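PDB 4HBK: aldo-keto reductase family 1, member B4 (Aldose reductase) from Schistosoma japonicum, which probably catalyses the NADPH-dependent reduction of aldoses and other carbonyl compounds to the corresponding alcohols, as aldose reductases do. Local coordinates for residues Ile46-Ser56 with Leu282-Val293; Leu142-Lys150 with Cys165-Trp175. All blocks are in the same frame, centred on the assembly; numbering follows the deposited sequence.

Overall arrangement
Both contacts serve the same parallel beta barrel, yet illustrate how chemistry follows position in a fold. Contact 1 is core: residues 46-56 and 282-293 bring together the barrel's first and last strands, joined mainly by parallel backbone hydrogen bonds and aliphatic packing, with a lysine and a tryptophan at the end nearer the predicted catalytic tyrosine. Contact 2, residues 142-150 with 165-175, is partly buried, its centre about 17 Å from that of the chain. An antiparallel bridge ties two parts of the loop after the fourth strand, while a histidine bond and apolar packing join the strand's end and the loop to the next helix. The centres of the two contacts are about 24 Å apart.

Contact 1 of 2, residues Ile46-Ser56 with Leu282-Val293; sequences IPVIGLGTWNS and LQRKLIVVPKSV
Ile49 and Val288 are bridged in parallel, CA to CA 4.8 Å, and the same register brings Gly52 beside Lys291. This is the seam of the (beta/alpha)8 barrel, where the first strand of the cylinder meets the eighth. Val288 is gripped through both backbone polar atoms: its N donates to Val48 O, arriving from above that carbonyl's plane, while its O accepts Gly50 N at 2.9 Å. Farther along, Gly52 N bonds to Pro290 O, and CA-H...O contacts such as Val289 CA to Gly50 O fill in between.

The aliphatic groups close ranks at the start of the seam. Leu282, from the end of helix 273-283, sets CD2 3.8 Å from Val48 CB, and Ile287 crosses Ile46 at about a right angle, CD1 against CG2. Ile49 swings CG1 away from its own N (chi1 -176°) and lays it against Val288 CG2; Phe302 of helix 295-302 also packs on Ile49.

Beyond Gly52 the chemistry changes. With no side chain on this glycine, Lys291 can run close over it, CG 4.0 Å from Gly52 CA, before bending at its last torsion (chi4 -98°). The bend brings Lys291 NZ 2.9 Å from Thr53 O and lets it also bond the hydroxyl of Tyr82, the predicted proton donor. The Trp54 indole presents the edge at CZ3 to Ser292 N, has Ser56 CB over one face, near the rim, and meets Val293 CG2 at CH2, 3.7 Å away. In related reductases the tryptophan of this Gly-Thr-Trp sequence lines the substrate pocket; here its indole lies against Lys291-Val293. Between the two segments a water donates to Gly52 O at 3.1 Å and to Ser292 O at 3.0 Å.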
loop_
_atom_site.group_PDB
_atom_site.type_symbol
_atom_site.label_atom_id
_atom_site.label_comp_id
_atom_site.label_asym_id
_atom_site.label_seq_id
_atom_site.Cartn_x
_atom_site.Cartn_y
_atom_site.Cartn_z
ATOM N N ILE A 46 3.331 -10.950 -6.621
ATOM C CA ILE A 46 2.527 -9.742 -6.605
ATOM C C ILE A 46 2.885 -8.828 -7.779
ATOM O O ILE A 46 4.055 -8.530 -7.995
ATOM C CB ILE A 46 2.718 -8.986 -5.270
ATOM C CG1 ILE A 46 1.866 -7.712 -5.235
ATOM C CG2 ILE A 46 4.199 -8.687 -5.040
ATOM C CD1 ILE A 46 1.817 -7.048 -3.861
ATOM N N PRO A 47 1.874 -8.375 -8.538
ATOM C CA PRO A 47 2.059 -7.464 -9.676
ATOM C C PRO A 47 2.712 -6.155 -9.256
ATOM O O PRO A 47 2.338 -5.587 -8.230
ATOM C CB PRO A 47 0.628 -7.215 -10.151
ATOM C CG PRO A 47 -0.119 -8.461 -9.734
ATOM C CD PRO A 47 0.464 -8.771 -8.385
ATOM N N VAL A 48 3.680 -5.677 -10.033
ATOM C CA VAL A 48 4.498 -4.547 -9.590
ATOM C C VAL A 48 3.795 -3.192 -9.694
ATOM O O VAL A 48 4.323 -2.175 -9.229
ATOM C CB VAL A 48 5.857 -4.489 -10.324
ATOM C CG1 VAL A 48 6.736 -5.677 -9.915
ATOM C CG2 VAL A 48 5.655 -4.465 -11.821
ATOM N N ILE A 49 2.623 -3.167 -10.323
ATOM C CA ILE A 49 1.786 -1.968 -10.285
ATOM C C ILE A 49 0.351 -2.345 -9.926
ATOM O O ILE A 49 -0.155 -3.377 -10.367
ATOM C CB ILE A 49 1.815 -1.136 -11.607
ATOM C CG1 ILE A 49 0.990 0.153 -11.441
ATOM C CG2 ILE A 49 1.299 -1.956 -12.781
ATOM C CD1 ILE A 49 1.111 1.131 -12.634
ATOM N N GLY A 50 -0.279 -1.516 -9.099
ATOM C CA GLY A 50 -1.661 -1.717 -8.723
ATOM C C GLY A 50 -2.372 -0.384 -8.653
ATOM O O GLY A 50 -1.722 0.661 -8.547
ATOM N N LEU A 51 -3.700 -0.405 -8.728
ATOM C CA LEU A 51 -4.475 0.818 -8.553
ATOM C C LEU A 51 -4.600 1.148 -7.075
ATOM O O LEU A 51 -5.088 0.329 -6.296
ATOM C CB LEU A 51 -5.877 0.675 -9.151
ATOM C CG LEU A 51 -6.785 1.892 -8.932
ATOM C CD1 LEU A 51 -6.347 3.026 -9.847
ATOM C CD2 LEU A 51 -8.252 1.557 -9.169
ATOM N N GLY A 52 -4.151 2.337 -6.691
ATOM C CA GLY A 52 -4.335 2.805 -5.332
ATOM C C GLY A 52 -5.703 3.447 -5.212
ATOM O O GLY A 52 -6.126 4.187 -6.104
ATOM N N THR A 53 -6.413 3.156 -4.129
ATOM C CA THR A 53 -7.717 3.762 -3.919
ATOM C C THR A 53 -7.687 4.680 -2.696
ATOM O O THR A 53 -6.774 4.625 -1.877
ATOM C CB THR A 53 -8.826 2.706 -3.753
ATOM O OG1 THR A 53 -8.518 1.854 -2.641
ATOM C CG2 THR A 53 -8.964 1.863 -5.008
ATOM N N TRP A 54 -8.682 5.544 -2.583
ATOM C CA TRP A 54 -8.783 6.386 -1.409
ATOM C C TRP A 54 -10.210 6.889 -1.272
ATOM O O TRP A 54 -11.074 6.557 -2.091
ATOM C CB TRP A 54 -7.759 7.529 -1.456
ATOM C CG TRP A 54 -8.219 8.784 -2.142
ATOM C CD1 TRP A 54 -8.762 9.892 -1.546
ATOM C CD2 TRP A 54 -8.157 9.075 -3.546
ATOM N NE1 TRP A 54 -9.048 10.847 -2.496
ATOM C CE2 TRP A 54 -8.688 10.370 -3.729
ATOM C CE3 TRP A 54 -7.712 8.364 -4.666
ATOM C CZ2 TRP A 54 -8.779 10.970 -4.987
ATOM C CZ3 TRP A 54 -7.806 8.961 -5.915
ATOM C CH2 TRP A 54 -8.332 10.254 -6.062
ATOM N N ASN A 55 -10.454 7.666 -0.225
ATOM C CA ASN A 55 -11.776 8.211 0.026
ATOM C C ASN A 55 -12.086 9.333 -0.965
ATOM O O ASN A 55 -12.238 10.494 -0.580
ATOM C CB ASN A 55 -11.876 8.730 1.465
ATOM C CG ASN A 55 -13.318 8.884 1.930
ATOM O OD1 ASN A 55 -13.591 8.898 3.130
ATOM N ND2 ASN A 55 -14.248 8.981 0.979
ATOM N N SER A 56 -12.171 8.967 -2.242
ATOM C CA SER A 56 -12.491 9.899 -3.315
ATOM C C SER A 56 -13.998 10.123 -3.401
ATOM O O SER A 56 -14.781 9.329 -2.867
ATOM C CB SER A 56 -11.980 9.344 -4.643
ATOM O OG SER A 56 -12.476 8.035 -4.850
ATOM N N LEU A 282 10.033 1.517 -9.747
ATOM C CA LEU A 282 10.057 0.146 -10.254
ATOM C C LEU A 282 11.493 -0.405 -10.367
ATOM O O LEU A 282 11.758 -1.569 -10.041
ATOM C CB LEU A 282 9.313 0.040 -11.586
ATOM C CG LEU A 282 7.793 0.235 -11.517
ATOM C CD1 LEU A 282 7.202 0.385 -12.916
ATOM C CD2 LEU A 282 7.148 -0.928 -10.794
ATOM N N GLN A 283 12.423 0.438 -10.802
ATOM C CA GLN A 283 13.811 0.000 -10.960
ATOM C C GLN A 283 14.541 -0.175 -9.617
ATOM O O GLN A 283 15.611 -0.785 -9.563
ATOM C CB GLN A 283 14.571 0.902 -11.940
ATOM C CG GLN A 283 14.002 0.782 -13.371
ATOM C CD GLN A 283 14.815 1.502 -14.432
ATOM O OE1 GLN A 283 14.301 1.824 -15.495
ATOM N NE2 GLN A 283 16.085 1.748 -14.150
ATOM N N ARG A 284 13.945 0.332 -8.538
ATOM C CA ARG A 284 14.426 0.006 -7.195
ATOM C C ARG A 284 13.767 -1.269 -6.635
ATOM O O ARG A 284 13.868 -1.566 -5.443
ATOM C CB ARG A 284 14.239 1.189 -6.238
ATOM C CG ARG A 284 15.123 2.398 -6.554
ATOM C CD ARG A 284 14.844 3.566 -5.599
ATOM N NE ARG A 284 14.894 3.159 -4.191
ATOM C CZ ARG A 284 14.293 3.814 -3.199
ATOM N NH1 ARG A 284 13.593 4.916 -3.456
ATOM N NH2 ARG A 284 14.386 3.361 -1.946
ATOM N N LYS A 285 13.098 -2.017 -7.508
ATOM C CA LYS A 285 12.478 -3.298 -7.157
ATOM C C LYS A 285 11.281 -3.133 -6.227
ATOM O O LYS A 285 11.046 -3.966 -5.350
ATOM C CB LYS A 285 13.514 -4.262 -6.567
ATOM C CG LYS A 285 14.762 -4.378 -7.431
ATOM C CD LYS A 285 15.235 -5.811 -7.583
ATOM C CE LYS A 285 16.247 -6.201 -6.508
ATOM N NZ LYS A 285 17.032 -7.436 -6.887
ATOM N N LEU A 286 10.528 -2.054 -6.440
ATOM C CA LEU A 286 9.346 -1.742 -5.633
ATOM C C LEU A 286 8.073 -2.058 -6.405
ATOM O O LEU A 286 8.069 -2.055 -7.637
ATOM C CB LEU A 286 9.339 -0.256 -5.258
ATOM C CG LEU A 286 10.612 0.207 -4.543
ATOM C CD1 LEU A 286 10.669 1.719 -4.416
ATOM C CD2 LEU A 286 10.719 -0.446 -3.160
ATOM N N ILE A 287 7.006 -2.352 -5.671
ATOM C CA ILE A 287 5.658 -2.350 -6.223
ATOM C C ILE A 287 5.189 -0.908 -6.141
ATOM O O ILE A 287 5.636 -0.173 -5.269
ATOM C CB ILE A 287 4.715 -3.227 -5.379
ATOM C CG1 ILE A 287 5.148 -4.706 -5.445
ATOM C CG2 ILE A 287 3.285 -3.067 -5.834
ATOM C CD1 ILE A 287 5.850 -5.195 -4.191
ATOM N N VAL A 288 4.319 -0.472 -7.046
ATOM C CA VAL A 288 3.767 0.875 -6.925
ATOM C C VAL A 288 2.247 0.852 -6.995
ATOM O O VAL A 288 1.668 0.099 -7.785
ATOM C CB VAL A 288 4.351 1.851 -7.992
ATOM C CG1 VAL A 288 5.874 1.954 -7.841
ATOM C CG2 VAL A 288 3.962 1.411 -9.406
ATOM N N VAL A 289 1.605 1.685 -6.180
ATOM C CA VAL A 289 0.149 1.759 -6.156
ATOM C C VAL A 289 -0.317 3.219 -6.263
ATOM O O VAL A 289 -0.916 3.762 -5.335
ATOM C CB VAL A 289 -0.444 1.051 -4.893
ATOM C CG1 VAL A 289 -0.183 -0.461 -4.953
ATOM C CG2 VAL A 289 0.156 1.620 -3.619
ATOM N N PRO A 290 -0.054 3.857 -7.421
ATOM C CA PRO A 290 -0.464 5.248 -7.634
ATOM C C PRO A 290 -1.982 5.383 -7.543
ATOM O O PRO A 290 -2.698 4.609 -8.183
ATOM C CB PRO A 290 0.005 5.537 -9.065
ATOM C CG PRO A 290 0.051 4.207 -9.720
ATOM C CD PRO A 290 0.533 3.270 -8.636
ATOM N N LYS A 291 -2.449 6.342 -6.749
ATOM C CA LYS A 291 -3.877 6.608 -6.582
ATOM C C LYS A 291 -4.404 7.508 -7.701
ATOM O O LYS A 291 -3.805 8.530 -8.024
ATOM C CB LYS A 291 -4.123 7.309 -5.243
ATOM C CG LYS A 291 -3.580 6.567 -4.040
ATOM C CD LYS A 291 -3.751 7.366 -2.740
ATOM C CE LYS A 291 -3.255 6.575 -1.521
ATOM N NZ LYS A 291 -4.366 5.911 -0.797
ATOM N N SER A 292 -5.532 7.138 -8.288
ATOM C CA SER A 292 -6.191 8.033 -9.226
ATOM C C SER A 292 -7.635 7.631 -9.481
ATOM O O SER A 292 -7.984 6.456 -9.425
ATOM C CB SER A 292 -5.426 8.105 -10.542
ATOM O OG SER A 292 -6.010 9.080 -11.387
ATOM N N VAL A 293 -8.475 8.625 -9.734
ATOM C CA VAL A 293 -9.823 8.364 -10.202
ATOM C C VAL A 293 -10.035 9.039 -11.553
ATOM O O VAL A 293 -11.125 8.974 -12.108
ATOM C CB VAL A 293 -10.902 8.831 -9.202
ATOM C CG1 VAL A 293 -10.903 7.935 -7.952
ATOM C CG2 VAL A 293 -10.710 10.318 -8.849
HETATM O O HOH W 1 -8.986 4.872 -7.077
#

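Contact 2 of 2, residues Leu142-Lys150 with Cys165-Trp175; sequences LIHWPVPLK and CLDNVPHEDTW
Leu149 and Leu166 form a single antiparallel bridge, a non-hydrogen-bonded pair, within the long loop that leads from strand 138-143 to helix 171-183. The bonds flank the pair: Lys150 N donates to Cys165 O at 2.9 Å, and Asp167 N donates to Pro148 O, reaching it from above the carbonyl plane. The leucines meet through their CD1 methyls, while Lys150 and Cys165 touch at CB and the long lysine chain then leads away.

Asp167 packs its CB against the bridge, 3.6 Å from Leu149 C. Its CG, turned opposite the backbone N (chi1 -165°), gives the carboxylate two partners: OD2 makes a salt bridge with Arg118, and OD1 accepts the N of the next residue, Asn168, from above the carboxylate plane. Next to it the Pro148 ring sits against residues 167-169, CG 3.2 Å from Asp167 O and CB against Val169 CG2; that same carbonyl accepts a bond from His335.

Here the loop completes a beta-alpha unit of the barrel, with Pro170 at the N-cap position. His171, in the first turn, reaches back with NE2 to donate to Pro146 O at 2.7 Å. The bond is almost straight (175°), lies in the planes of both ring and carbonyl, and uses a carbonyl lone pair. It should fix the rotation of the imidazole, which also meets the ring of Phe195. Two residues before Pro146 comes His144, predicted to bind substrate, so the bond ties the backbone close to that site to the helix start. Deeper in, Ile143 extends its chain to the helix (chi2 -174°), where CD1 lies 3.9 Å from Thr174 CG2 and at the indole edge of Trp175, 4.0 Å from CE3.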
loop_
_atom_site.group_PDB
_atom_site.type_symbol
_atom_site.label_atom_id
_atom_site.label_comp_id
_atom_site.label_asym_id
_atom_site.label_seq_id
_atom_site.Cartn_x
_atom_site.Cartn_y
_atom_site.Cartn_z
ATOM N N LEU A 142 -2.721 -6.072 5.270
ATOM C CA LEU A 142 -1.668 -5.358 5.977
ATOM C C LEU A 142 -2.178 -4.747 7.264
ATOM O O LEU A 142 -3.309 -4.271 7.328
ATOM C CB LEU A 142 -1.154 -4.202 5.119
ATOM C CG LEU A 142 -0.679 -4.509 3.706
ATOM C CD1 LEU A 142 -0.136 -3.234 3.075
ATOM C CD2 LEU A 142 0.378 -5.611 3.734
ATOM N N ILE A 143 -1.335 -4.712 8.285
ATOM C CA ILE A 143 -1.629 -3.844 9.416
ATOM C C ILE A 143 -1.397 -2.394 8.982
ATOM O O ILE A 143 -0.286 -2.022 8.583
ATOM C CB ILE A 143 -0.770 -4.193 10.631
ATOM C CG1 ILE A 143 -0.964 -5.669 10.996
ATOM C CG2 ILE A 143 -1.132 -3.288 11.810
ATOM C CD1 ILE A 143 -0.270 -6.080 12.275
ATOM N N HIS A 144 -2.446 -1.572 9.040
ATOM C CA HIS A 144 -2.395 -0.244 8.403
ATOM C C HIS A 144 -1.362 0.695 9.037
ATOM O O HIS A 144 -0.683 1.436 8.326
ATOM C CB HIS A 144 -3.774 0.407 8.410
ATOM C CG HIS A 144 -4.003 1.358 7.279
ATOM N ND1 HIS A 144 -5.186 1.388 6.565
ATOM C CD2 HIS A 144 -3.218 2.324 6.750
ATOM C CE1 HIS A 144 -5.114 2.333 5.645
ATOM N NE2 HIS A 144 -3.934 2.918 5.737
ATOM N N TRP A 145 -1.270 0.656 10.369
ATOM C CA TRP A 145 -0.355 1.480 11.169
ATOM C C TRP A 145 0.086 0.647 12.367
ATOM O O TRP A 145 -0.597 -0.310 12.731
ATOM C CB TRP A 145 -1.059 2.757 11.680
ATOM C CG TRP A 145 -1.332 3.783 10.612
ATOM C CD1 TRP A 145 -2.470 3.916 9.874
ATOM C CD2 TRP A 145 -0.441 4.815 10.164
ATOM N NE1 TRP A 145 -2.345 4.969 8.989
ATOM C CE2 TRP A 145 -1.109 5.537 9.150
ATOM C CE3 TRP A 145 0.850 5.202 10.526
ATOM C CZ2 TRP A 145 -0.519 6.612 8.479
ATOM C CZ3 TRP A 145 1.437 6.270 9.858
ATOM C CH2 TRP A 145 0.754 6.959 8.841
ATOM N N PRO A 146 1.228 1.002 12.980
ATOM C CA PRO A 146 1.692 0.451 14.265
ATOM C C PRO A 146 1.053 1.120 15.498
ATOM O O PRO A 146 1.448 0.825 16.639
ATOM C CB PRO A 146 3.198 0.740 14.267
ATOM C CG PRO A 146 3.462 1.661 13.086
ATOM C CD PRO A 146 2.171 1.979 12.410
ATOM N N VAL A 147 0.076 1.994 15.275
ATOM C CA VAL A 147 -0.540 2.759 16.372
ATOM C C VAL A 147 -2.015 2.406 16.586
ATOM O O VAL A 147 -2.884 2.868 15.857
ATOM C CB VAL A 147 -0.434 4.276 16.125
ATOM C CG1 VAL A 147 -1.178 5.056 17.226
ATOM C CG2 VAL A 147 1.031 4.708 16.043
ATOM N N PRO A 148 -2.306 1.588 17.601
ATOM C CA PRO A 148 -3.708 1.220 17.806
ATOM C C PRO A 148 -4.540 2.388 18.340
ATOM O O PRO A 148 -4.019 3.256 19.036
ATOM C CB PRO A 148 -3.636 0.068 18.824
ATOM C CG PRO A 148 -2.299 0.191 19.455
ATOM C CD PRO A 148 -1.386 0.808 18.441
ATOM N N LEU A 149 -5.824 2.394 17.996
ATOM C CA LEU A 149 -6.769 3.419 18.416
ATOM C C LEU A 149 -7.916 2.718 19.135
ATOM O O LEU A 149 -8.181 1.529 18.885
ATOM C CB LEU A 149 -7.306 4.163 17.195
ATOM C CG LEU A 149 -6.647 5.488 16.800
ATOM C CD1 LEU A 149 -5.193 5.579 17.187
ATOM C CD2 LEU A 149 -6.824 5.730 15.305
ATOM N N LYS A 150 -8.592 3.439 20.025
ATOM C CA LYS A 150 -9.672 2.850 20.819
ATOM C C LYS A 150 -10.758 2.235 19.940
ATOM O O LYS A 150 -11.239 2.855 18.993
ATOM C CB LYS A 150 -10.277 3.890 21.768
ATOM C CG LYS A 150 -11.364 3.340 22.690
ATOM C CD LYS A 150 -11.953 4.427 23.591
ATOM C CE LYS A 150 -12.947 5.316 22.843
ATOM N NZ LYS A 150 -14.290 4.662 22.685
ATOM N N CYS A 165 -8.060 9.109 20.615
ATOM C CA CYS A 165 -8.145 8.168 21.730
ATOM C C CYS A 165 -7.271 6.955 21.416
ATOM O O CYS A 165 -7.671 6.065 20.672
ATOM C CB CYS A 165 -9.599 7.739 21.978
ATOM S SG CYS A 165 -10.713 9.088 22.525
ATOM N N LEU A 166 -6.068 6.943 21.980
ATOM C CA LEU A 166 -5.082 5.898 21.725
ATOM C C LEU A 166 -5.429 4.590 22.435
ATOM O O LEU A 166 -6.173 4.577 23.411
ATOM C CB LEU A 166 -3.700 6.377 22.182
ATOM C CG LEU A 166 -2.852 7.237 21.229
ATOM C CD1 LEU A 166 -3.634 7.749 20.042
ATOM C CD2 LEU A 166 -2.171 8.381 21.969
ATOM N N ASP A 167 -4.886 3.484 21.934
ATOM C CA ASP A 167 -5.012 2.204 22.614
ATOM C C ASP A 167 -3.628 1.564 22.709
ATOM O O ASP A 167 -2.692 2.000 22.035
ATOM C CB ASP A 167 -6.020 1.293 21.892
ATOM C CG ASP A 167 -6.465 0.112 22.756
ATOM O OD1 ASP A 167 -6.128 0.100 23.961
ATOM O OD2 ASP A 167 -7.155 -0.799 22.239
ATOM N N ASN A 168 -3.485 0.554 23.559
ATOM C CA ASN A 168 -2.211 -0.153 23.689
ATOM C C ASN A 168 -2.356 -1.642 23.371
ATOM O O ASN A 168 -2.991 -2.382 24.121
ATOM C CB ASN A 168 -1.627 0.028 25.093
ATOM C CG ASN A 168 -1.420 1.486 25.455
ATOM O OD1 ASN A 168 -1.443 2.368 24.589
ATOM N ND2 ASN A 168 -1.208 1.751 26.742
ATOM N N VAL A 169 -1.771 -2.076 22.258
ATOM C CA VAL A 169 -1.871 -3.469 21.831
ATOM C C VAL A 169 -0.558 -3.912 21.221
ATOM O O VAL A 169 -0.150 -3.383 20.189
ATOM C CB VAL A 169 -2.958 -3.665 20.761
ATOM C CG1 VAL A 169 -3.106 -5.144 20.449
ATOM C CG2 VAL A 169 -4.291 -3.060 21.217
ATOM N N PRO A 170 0.110 -4.896 21.843
ATOM C CA PRO A 170 1.405 -5.281 21.279
ATOM C C PRO A 170 1.285 -5.724 19.823
ATOM O O PRO A 170 0.341 -6.421 19.433
ATOM C CB PRO A 170 1.845 -6.438 22.181
ATOM C CG PRO A 170 1.136 -6.172 23.491
ATOM C CD PRO A 170 -0.209 -5.664 23.059
ATOM N N HIS A 171 2.251 -5.308 19.021
ATOM C CA HIS A 171 2.267 -5.684 17.616
ATOM C C HIS A 171 2.191 -7.188 17.415
ATOM O O HIS A 171 1.460 -7.656 16.542
ATOM C CB HIS A 171 3.485 -5.083 16.933
ATOM C CG HIS A 171 3.452 -3.591 16.885
ATOM N ND1 HIS A 171 4.585 -2.813 16.825
ATOM C CD2 HIS A 171 2.402 -2.730 16.894
ATOM C CE1 HIS A 171 4.242 -1.538 16.793
ATOM N NE2 HIS A 171 2.922 -1.460 16.829
ATOM N N GLU A 172 2.918 -7.948 18.232
ATOM C CA GLU A 172 2.977 -9.398 18.051
ATOM C C GLU A 172 1.647 -10.081 18.351
ATOM O O GLU A 172 1.356 -11.146 17.798
ATOM C CB GLU A 172 4.121 -10.034 18.861
ATOM C CG GLU A 172 4.095 -9.767 20.369
ATOM C CD GLU A 172 4.782 -8.456 20.769
ATOM O OE1 GLU A 172 4.921 -7.553 19.916
ATOM O OE2 GLU A 172 5.191 -8.329 21.947
ATOM N N ASP A 173 0.831 -9.459 19.203
ATOM C CA ASP A 173 -0.488 -10.000 19.519
ATOM C C ASP A 173 -1.467 -9.828 18.356
ATOM O O ASP A 173 -2.238 -10.738 18.044
ATOM C CB ASP A 173 -1.065 -9.347 20.780
ATOM C CG ASP A 173 -0.247 -9.648 22.032
ATOM O OD1 ASP A 173 0.714 -10.450 21.972
ATOM O OD2 ASP A 173 -0.578 -9.078 23.087
ATOM N N THR A 174 -1.457 -8.656 17.726
ATOM C CA THR A 174 -2.287 -8.463 16.544
ATOM C C THR A 174 -1.814 -9.426 15.462
ATOM O O THR A 174 -2.621 -10.054 14.775
ATOM C CB THR A 174 -2.221 -7.034 16.020
ATOM O OG1 THR A 174 -2.625 -6.131 17.057
ATOM C CG2 THR A 174 -3.155 -6.857 14.818
ATOM N N TRP A 175 -0.498 -9.573 15.338
ATOM C CA TRP A 175 0.051 -10.407 14.283
ATOM C C TRP A 175 -0.390 -11.857 14.420
ATOM O O TRP A 175 -0.632 -12.528 13.417
ATOM C CB TRP A 175 1.576 -10.316 14.239
ATOM C CG TRP A 175 2.163 -10.988 13.042
ATOM C CD1 TRP A 175 2.762 -12.216 12.998
ATOM C CD2 TRP A 175 2.208 -10.470 11.703
ATOM N NE1 TRP A 175 3.180 -12.492 11.715
ATOM C CE2 TRP A 175 2.859 -11.441 10.907
ATOM C CE3 TRP A 175 1.764 -9.289 11.104
ATOM C CZ2 TRP A 175 3.070 -11.255 9.540
ATOM C CZ3 TRP A 175 1.979 -9.110 9.755
ATOM C CH2 TRP A 175 2.621 -10.090 8.983
HETATM O O HOH W 2 -6.788 -1.271 19.126
#